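Local coordinates for SusD superfamily protein (Bacteroides thetaiotaomicron, PDB 3MCX) that is of unknown function but, as a SusD-family outer-membrane protein, probably helps capture glycans at the cell surface, and binds zinc ions, at residues 219-224 against 364-369; 204-209 against 357-362; 65-70 against 277-282. All coordinates share one frame; numbering follows the deposited sequence. Where two conformers were deposited one is given.

Contact 1. Residues 219-224 against 364-369; sequences QKAYDA and AEAGLK
Ala221 is the first residue of 219-224 to touch 364-369. Its methyl CB meets Ala366 CB at 4.0 Å. Tyr222 follows and contributes more. Its backbone N lies 3.9 Å from Ala366 CB, so that one methyl is shared by two consecutive residues. The same methyl sits at the edge of the Tyr222 ring, near its plane. The ring goes on to meet the backbone of Gly367 obliquely: Tyr222 CD1 is 3.7 Å from Gly367 N. A chi1 of -163° puts CG anti to the backbone N and sends the ring along this path. Gly367 has no side chain in the way; a CB there would come within 3.2 Å of Tyr222 CE1, which is tight. The polar end of Tyr222 looks elsewhere: its OH is hydrogen-bonded to Glu376 OE1. Lys370 makes a cation-pi contact with the ring. The small residues allow the segment axes to approach to 8.4 Å, at 142° between their directions. This close, roughly antiparallel pairing is consistent with the TPR-like helical part of SusD proteins. Helix 201-214 adjoins Ala221 through Tyr212. Helix 374-385 lies against the Tyr222 ring through Tyr380, and helix 403-414 packs on Glu365 and Leu368.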
# COMPACT_ATOMS: atom_id res chain seq x y z
N GLN A 219 16.27 9.33 -9.85
CA GLN A 219 17.59 8.75 -9.59
C GLN A 219 17.64 8.11 -8.18
O GLN A 219 18.19 7.01 -8.03
CB GLN A 219 18.69 9.78 -9.74
CG GLN A 219 20.08 9.20 -9.62
CD GLN A 219 20.39 8.17 -10.71
OE1 GLN A 219 20.22 8.44 -11.90
NE2 GLN A 219 20.84 6.99 -10.29
N LYS A 220 17.15 8.80 -7.15
CA LYS A 220 17.16 8.23 -5.79
C LYS A 220 16.31 6.97 -5.71
O LYS A 220 16.68 6.01 -5.02
CB LYS A 220 16.68 9.25 -4.75
CG LYS A 220 17.59 10.46 -4.66
CD LYS A 220 16.96 11.56 -3.86
CE LYS A 220 17.96 12.63 -3.59
NZ LYS A 220 19.14 12.10 -2.84
N ALA A 221 15.16 6.97 -6.38
CA ALA A 221 14.32 5.78 -6.43
C ALA A 221 15.07 4.63 -7.09
O ALA A 221 15.01 3.47 -6.62
CB ALA A 221 12.99 6.06 -7.18
N TYR A 222 15.74 4.94 -8.19
CA TYR A 222 16.50 3.94 -8.93
C TYR A 222 17.64 3.36 -8.09
O TYR A 222 17.88 2.15 -8.10
CB TYR A 222 17.07 4.52 -10.24
CG TYR A 222 17.52 3.48 -11.25
CD1 TYR A 222 16.58 2.85 -12.07
CD2 TYR A 222 18.84 3.13 -11.38
CE1 TYR A 222 16.96 1.89 -12.99
CE2 TYR A 222 19.24 2.17 -12.32
CZ TYR A 222 18.27 1.55 -13.10
OH TYR A 222 18.64 0.60 -14.03
N ASP A 223 18.36 4.24 -7.40
CA ASP A 223 19.46 3.78 -6.55
C ASP A 223 18.95 2.84 -5.44
O ASP A 223 19.55 1.78 -5.21
CB ASP A 223 20.26 4.96 -6.00
CG ASP A 223 21.05 5.69 -7.09
OD1 ASP A 223 21.30 5.11 -8.15
OD2 ASP A 223 21.36 6.86 -6.88
N ALA A 224 17.86 3.20 -4.78
CA ALA A 224 17.32 2.36 -3.71
C ALA A 224 16.83 1.03 -4.26
O ALA A 224 17.11 -0.03 -3.67
CB ALA A 224 16.20 3.07 -2.95
N ALA A 364 12.19 0.06 -13.11
CA ALA A 364 11.89 0.24 -14.52
C ALA A 364 11.31 1.63 -14.79
O ALA A 364 11.76 2.31 -15.71
CB ALA A 364 10.95 -0.84 -15.02
N GLU A 365 10.36 2.03 -13.96
CA GLU A 365 9.68 3.33 -14.11
C GLU A 365 10.68 4.48 -13.82
O GLU A 365 10.76 5.43 -14.59
CB GLU A 365 8.46 3.42 -13.21
CG GLU A 365 7.63 4.69 -13.39
CD GLU A 365 6.41 4.73 -12.51
OE1 GLU A 365 6.00 3.69 -11.92
OE2 GLU A 365 5.85 5.86 -12.37
N ALA A 366 11.45 4.37 -12.74
CA ALA A 366 12.41 5.41 -12.40
C ALA A 366 13.46 5.56 -13.50
O ALA A 366 13.86 6.68 -13.83
CB ALA A 366 13.07 5.12 -11.06
N GLY A 367 13.90 4.45 -14.09
CA GLY A 367 14.89 4.50 -15.15
C GLY A 367 14.37 5.20 -16.40
O GLY A 367 15.01 6.08 -16.97
N LEU A 368 13.18 4.79 -16.84
CA LEU A 368 12.58 5.39 -18.01
C LEU A 368 12.36 6.90 -17.80
O LEU A 368 12.69 7.68 -18.65
CB LEU A 368 11.26 4.72 -18.37
CG LEU A 368 10.63 5.19 -19.68
CD1 LEU A 368 11.52 4.90 -20.87
CD2 LEU A 368 9.29 4.52 -19.86
N LYS A 369 11.85 7.27 -16.63
CA LYS A 369 11.57 8.68 -16.33
C LYS A 369 12.83 9.52 -16.25
O LYS A 369 12.85 10.68 -16.72
CB LYS A 369 10.75 8.81 -15.04
CG LYS A 369 9.29 8.36 -15.16
CD LYS A 369 8.46 9.18 -16.14
CE LYS A 369 8.33 10.65 -15.77
NZ LYS A 369 7.64 11.44 -16.85

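Contact 2. Residues 204-209 against 357-362; sequences AQALLS and SEVYLN
Ser209 and Asn362 are joined side chain to side chain by a hydrogen bond. Asn362 ND2 donates to Ser209 OG at 3.0 Å, with an N-H...O angle of 164°. The bond is thus nearly straight, and the serine oxygen lies close to the amide plane of Asn362. In Asn362, CG is anti to the carbonyl carbon (chi1 -73°), which carries the amide across to the serine. Its OD1 is taken by Arg410 NH1, so both ends of the amide are engaged and its flip is settled. Ser209 OG sits between its backbone N and carbonyl carbon (chi1 76°). From there it donates back to Ala206 O at 2.7 Å, in the carbonyl plane and on a lone pair. Such a bond to the carbonyl three residues back is common for serines within helices; here it holds OG where the neighbouring helix can reach it. With an alanine here the hydroxyl is gone; the buried Asn362 ND2 would probably be left without its acceptor, and Ala206 O would lose a side-chain donor. One turn earlier the contact is apolar. Val359 CG2, the branch beside the backbone N, presses on Ala206 CB at 3.5 Å. The segment axes stay 9.8 Å apart and cross at 44°. Helix 218-231 packs on Ser209 through Ala225 and on Tyr360 through Ile229. Helices 374-385 and 403-414 pack against Leu361.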
# COMPACT_ATOMS: atom_id res chain seq x y z
N ALA A 204 13.50 -1.67 3.98
CA ALA A 204 13.61 -0.22 4.08
C ALA A 204 14.06 0.45 2.77
O ALA A 204 13.51 1.47 2.37
CB ALA A 204 14.54 0.19 5.26
N GLN A 205 15.03 -0.14 2.07
CA GLN A 205 15.42 0.40 0.77
C GLN A 205 14.28 0.23 -0.23
O GLN A 205 14.07 1.13 -1.04
CB GLN A 205 16.70 -0.27 0.26
CG GLN A 205 17.98 0.27 0.86
CD GLN A 205 18.34 1.64 0.27
OE1 GLN A 205 17.65 2.62 0.50
NE2 GLN A 205 19.41 1.68 -0.51
N ALA A 206 13.56 -0.89 -0.19
CA ALA A 206 12.40 -1.10 -1.06
C ALA A 206 11.36 -0.01 -0.80
O ALA A 206 10.85 0.61 -1.74
CB ALA A 206 11.79 -2.50 -0.81
N LEU A 207 11.06 0.25 0.46
CA LEU A 207 10.09 1.29 0.78
C LEU A 207 10.59 2.68 0.35
O LEU A 207 9.81 3.50 -0.18
CB LEU A 207 9.77 1.32 2.28
CG LEU A 207 8.99 0.10 2.78
CD1 LEU A 207 9.04 0.08 4.33
CD2 LEU A 207 7.54 0.08 2.19
N LEU A 208 11.88 2.94 0.53
CA LEU A 208 12.44 4.19 0.03
C LEU A 208 12.28 4.31 -1.49
O LEU A 208 12.03 5.41 -1.99
CB LEU A 208 13.91 4.34 0.44
CG LEU A 208 14.13 4.96 1.83
CD1 LEU A 208 15.59 4.67 2.31
CD2 LEU A 208 13.85 6.47 1.79
N SER A 209 12.39 3.21 -2.24
CA SER A 209 12.15 3.30 -3.69
C SER A 209 10.73 3.76 -4.00
O SER A 209 10.53 4.55 -4.93
CB SER A 209 12.53 2.02 -4.46
OG SER A 209 11.58 0.98 -4.30
N SER A 357 8.63 -7.82 -6.78
CA SER A 357 8.12 -7.39 -8.09
C SER A 357 7.92 -5.87 -8.14
O SER A 357 8.19 -5.23 -9.18
CB SER A 357 6.79 -8.06 -8.47
OG SER A 357 6.96 -9.41 -8.87
N GLU A 358 7.45 -5.27 -7.03
CA GLU A 358 7.24 -3.82 -7.02
C GLU A 358 8.57 -3.11 -7.18
O GLU A 358 8.65 -2.08 -7.84
CB GLU A 358 6.54 -3.33 -5.75
CG GLU A 358 6.38 -1.83 -5.73
CD GLU A 358 5.80 -1.27 -4.45
OE1 GLU A 358 5.17 -2.03 -3.71
OE2 GLU A 358 6.01 -0.07 -4.17
N VAL A 359 9.59 -3.66 -6.55
CA VAL A 359 10.92 -3.04 -6.57
C VAL A 359 11.47 -3.03 -8.01
O VAL A 359 12.00 -2.03 -8.47
CB VAL A 359 11.91 -3.75 -5.60
CG1 VAL A 359 13.30 -3.16 -5.74
CG2 VAL A 359 11.41 -3.64 -4.15
N TYR A 360 11.33 -4.15 -8.73
CA TYR A 360 11.73 -4.20 -10.14
C TYR A 360 10.94 -3.18 -10.98
O TYR A 360 11.51 -2.51 -11.84
CB TYR A 360 11.56 -5.62 -10.71
CG TYR A 360 12.70 -6.58 -10.46
CD1 TYR A 360 12.96 -7.09 -9.18
CD2 TYR A 360 13.53 -6.96 -11.50
CE1 TYR A 360 14.01 -7.96 -8.98
CE2 TYR A 360 14.57 -7.84 -11.31
CZ TYR A 360 14.83 -8.33 -10.04
OH TYR A 360 15.92 -9.19 -9.89
N LEU A 361 9.64 -3.08 -10.74
CA LEU A 361 8.77 -2.15 -11.47
C LEU A 361 9.12 -0.69 -11.16
O LEU A 361 9.15 0.15 -12.05
CB LEU A 361 7.29 -2.49 -11.24
CG LEU A 361 6.86 -3.81 -11.91
CD1 LEU A 361 5.59 -4.34 -11.23
CD2 LEU A 361 6.75 -3.66 -13.47
N ASN A 362 9.43 -0.42 -9.90
CA ASN A 362 9.90 0.91 -9.46
C ASN A 362 11.18 1.27 -10.17
O ASN A 362 11.33 2.39 -10.65
CB ASN A 362 10.15 0.95 -7.94
CG ASN A 362 8.87 0.95 -7.12
OD1 ASN A 362 7.77 1.05 -7.65
ND2 ASN A 362 9.02 0.81 -5.77

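Contact 3. Residues 65-70 against 277-282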
# COMPACT_ATOMS: atom_id res chain seq x y z
N GLY A 65 -19.73 6.05 6.19
CA GLY A 65 -19.39 5.35 7.43
C GLY A 65 -19.30 3.84 7.27
O GLY A 65 -19.15 3.15 8.28
N LYS A 66 -19.41 3.36 6.03
CA LYS A 66 -19.39 1.93 5.72
C LYS A 66 -18.28 1.65 4.72
O LYS A 66 -17.65 2.57 4.17
CB LYS A 66 -20.78 1.48 5.25
CG LYS A 66 -21.88 1.61 6.33
CD LYS A 66 -21.80 0.53 7.42
CE LYS A 66 -22.81 0.73 8.54
NZ LYS A 66 -22.28 1.70 9.53
N ARG A 67 -17.99 0.38 4.49
CA ARG A 67 -16.73 0.03 3.85
C ARG A 67 -16.71 0.24 2.34
O ARG A 67 -17.70 -0.01 1.63
CB ARG A 67 -16.32 -1.41 4.19
CG ARG A 67 -17.10 -2.51 3.52
CD ARG A 67 -16.62 -3.93 3.98
NE ARG A 67 -17.08 -4.15 5.34
CZ ARG A 67 -18.23 -4.69 5.70
NH1 ARG A 67 -19.03 -5.28 4.81
NH2 ARG A 67 -18.58 -4.68 6.98
N VAL A 68 -15.56 0.75 1.91
CA VAL A 68 -15.13 0.86 0.51
C VAL A 68 -15.81 1.96 -0.29
O VAL A 68 -15.14 2.84 -0.90
CB VAL A 68 -15.21 -0.48 -0.27
CG1 VAL A 68 -14.70 -0.28 -1.72
CG2 VAL A 68 -14.39 -1.59 0.42
N SER A 69 -17.12 1.97 -0.32
CA SER A 69 -17.82 2.83 -1.25
C SER A 69 -17.54 4.34 -1.09
O SER A 69 -17.49 5.03 -2.10
CB SER A 69 -19.33 2.51 -1.36
OG SER A 69 -20.05 2.72 -0.16
N PRO A 70 -17.41 4.87 0.13
CA PRO A 70 -17.12 6.30 0.20
C PRO A 70 -15.79 6.70 -0.41
O PRO A 70 -15.66 7.83 -0.90
CB PRO A 70 -17.15 6.58 1.70
CG PRO A 70 -18.07 5.49 2.28
CD PRO A 70 -17.67 4.30 1.48
N PRO A 277 -8.75 -9.08 3.15
CA PRO A 277 -8.99 -10.40 2.60
C PRO A 277 -10.47 -10.82 2.66
O PRO A 277 -10.99 -11.39 1.69
CB PRO A 277 -8.06 -11.30 3.42
CG PRO A 277 -6.90 -10.39 3.69
CD PRO A 277 -7.57 -9.06 4.04
N MSE A 278 -11.18 -10.51 3.75
CA MSE A 278 -12.59 -10.81 3.84
C MSE A 278 -13.41 -9.88 2.95
O MSE A 278 -14.44 -10.28 2.41
CB MSE A 278 -13.09 -10.76 5.29
CG MSE A 278 -12.72 -11.99 6.07
SE MSE A 278 -13.26 -13.69 5.32
CE MSE A 278 -15.11 -13.32 5.10
N VAL A 279 -12.95 -8.64 2.80
CA VAL A 279 -13.68 -7.71 1.94
C VAL A 279 -13.53 -8.07 0.45
O VAL A 279 -14.42 -7.77 -0.34
CB VAL A 279 -13.33 -6.24 2.31
CG1 VAL A 279 -14.11 -5.20 1.42
CG2 VAL A 279 -13.60 -6.03 3.80
N TYR A 280 -12.48 -8.80 0.11
CA TYR A 280 -12.33 -9.38 -1.24
C TYR A 280 -12.97 -10.77 -1.36
O TYR A 280 -13.00 -11.33 -2.45
CB TYR A 280 -10.82 -9.56 -1.57
CG TYR A 280 -10.10 -8.34 -2.09
CD1 TYR A 280 -10.36 -7.86 -3.37
CD2 TYR A 280 -9.14 -7.68 -1.32
CE1 TYR A 280 -9.71 -6.74 -3.89
CE2 TYR A 280 -8.49 -6.55 -1.82
CZ TYR A 280 -8.78 -6.09 -3.09
OH TYR A 280 -8.16 -4.95 -3.54
N ALA A 281 -13.46 -11.36 -0.26
CA ALA A 281 -13.76 -12.78 -0.24
C ALA A 281 -14.89 -13.16 -1.18
O ALA A 281 -15.81 -12.37 -1.44
CB ALA A 281 -14.11 -13.23 1.19
N ASN A 282 -14.79 -14.39 -1.64
CA ASN A 282 -15.74 -15.05 -2.53
C ASN A 282 -16.49 -16.04 -1.67
O ASN A 282 -16.09 -17.20 -1.49
CB ASN A 282 -14.95 -15.67 -3.67
CG ASN A 282 -15.79 -16.18 -4.80
OD1 ASN A 282 -17.03 -16.19 -4.75
ND2 ASN A 282 -15.10 -16.60 -5.89
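Val279 is the common partner of Arg67 and Val68, and the meeting is apolar. Val68 CG2 touches Val279 CG1 at 3.8 Å. The two valine side chains run past each other in opposite directions. The aliphatic part of Arg67 adds to this: its CD lies 3.7 Å from Val279 CG2 and 3.8 Å from Val279 CG1, so it rests against both methyls. The chi1 of Arg67 is 73°, with CG between the backbone N and the carbonyl carbon, and the chain bends at chi3 (73°). This brings CD against the valine while the guanidinium goes on to partners beyond it. Leu291 touches both valines and adds to the apolar cluster.

The polar ends of the touching residues find partners outside the two segments. Arg67 NE forms a salt bridge with Glu274 OE1, and Arg67 NH1 binds a glycerol, probably from the crystallisation liquor. These bonds probably fix the rotation of the guanidinium. Asn290 joins both sides of the contact: its side-chain ND2 bonds to Arg67 O, and its backbone bonds to that of Val279.

Backbone form matters at Val68. Its phi is positive (76°), unusual for a branched residue, and Ser69 N bonds to Arg67 O at 2.8 Å. This is a classic gamma turn centred on Val68. Helix 44-51 also packs on both segments. The touching residues themselves lie away from the annotated zinc sites. What meets here is a gamma turn at the N-cap of helix 69-72, packed on helix 276-279 through Val279.

How the contacts relate
Contacts 1 and 2 form one continuous helical assembly. Both use helix 356-370. Contact 1 takes helix 218-231 as its other side and contact 2 takes helix 201-214; these two follow each other in the chain. Their centres are 10 Å apart, and they touch directly: Ala224 CB lies 3.5 Å from Gln205 O, and Ala221 O lies 3.6 Å from Ser209 CB. Such helical packing is consistent with the TPR-like part of SusD proteins. Contact 3 lies on the opposite side of the chain's centre, its centre about 34 Å from that of contact 1 and 27 Å from that of contact 2. Bound zinc comes to about 12 Å from the Tyr222 side chain in contact 1 and about 13 Å from that of Val359 in contact 2.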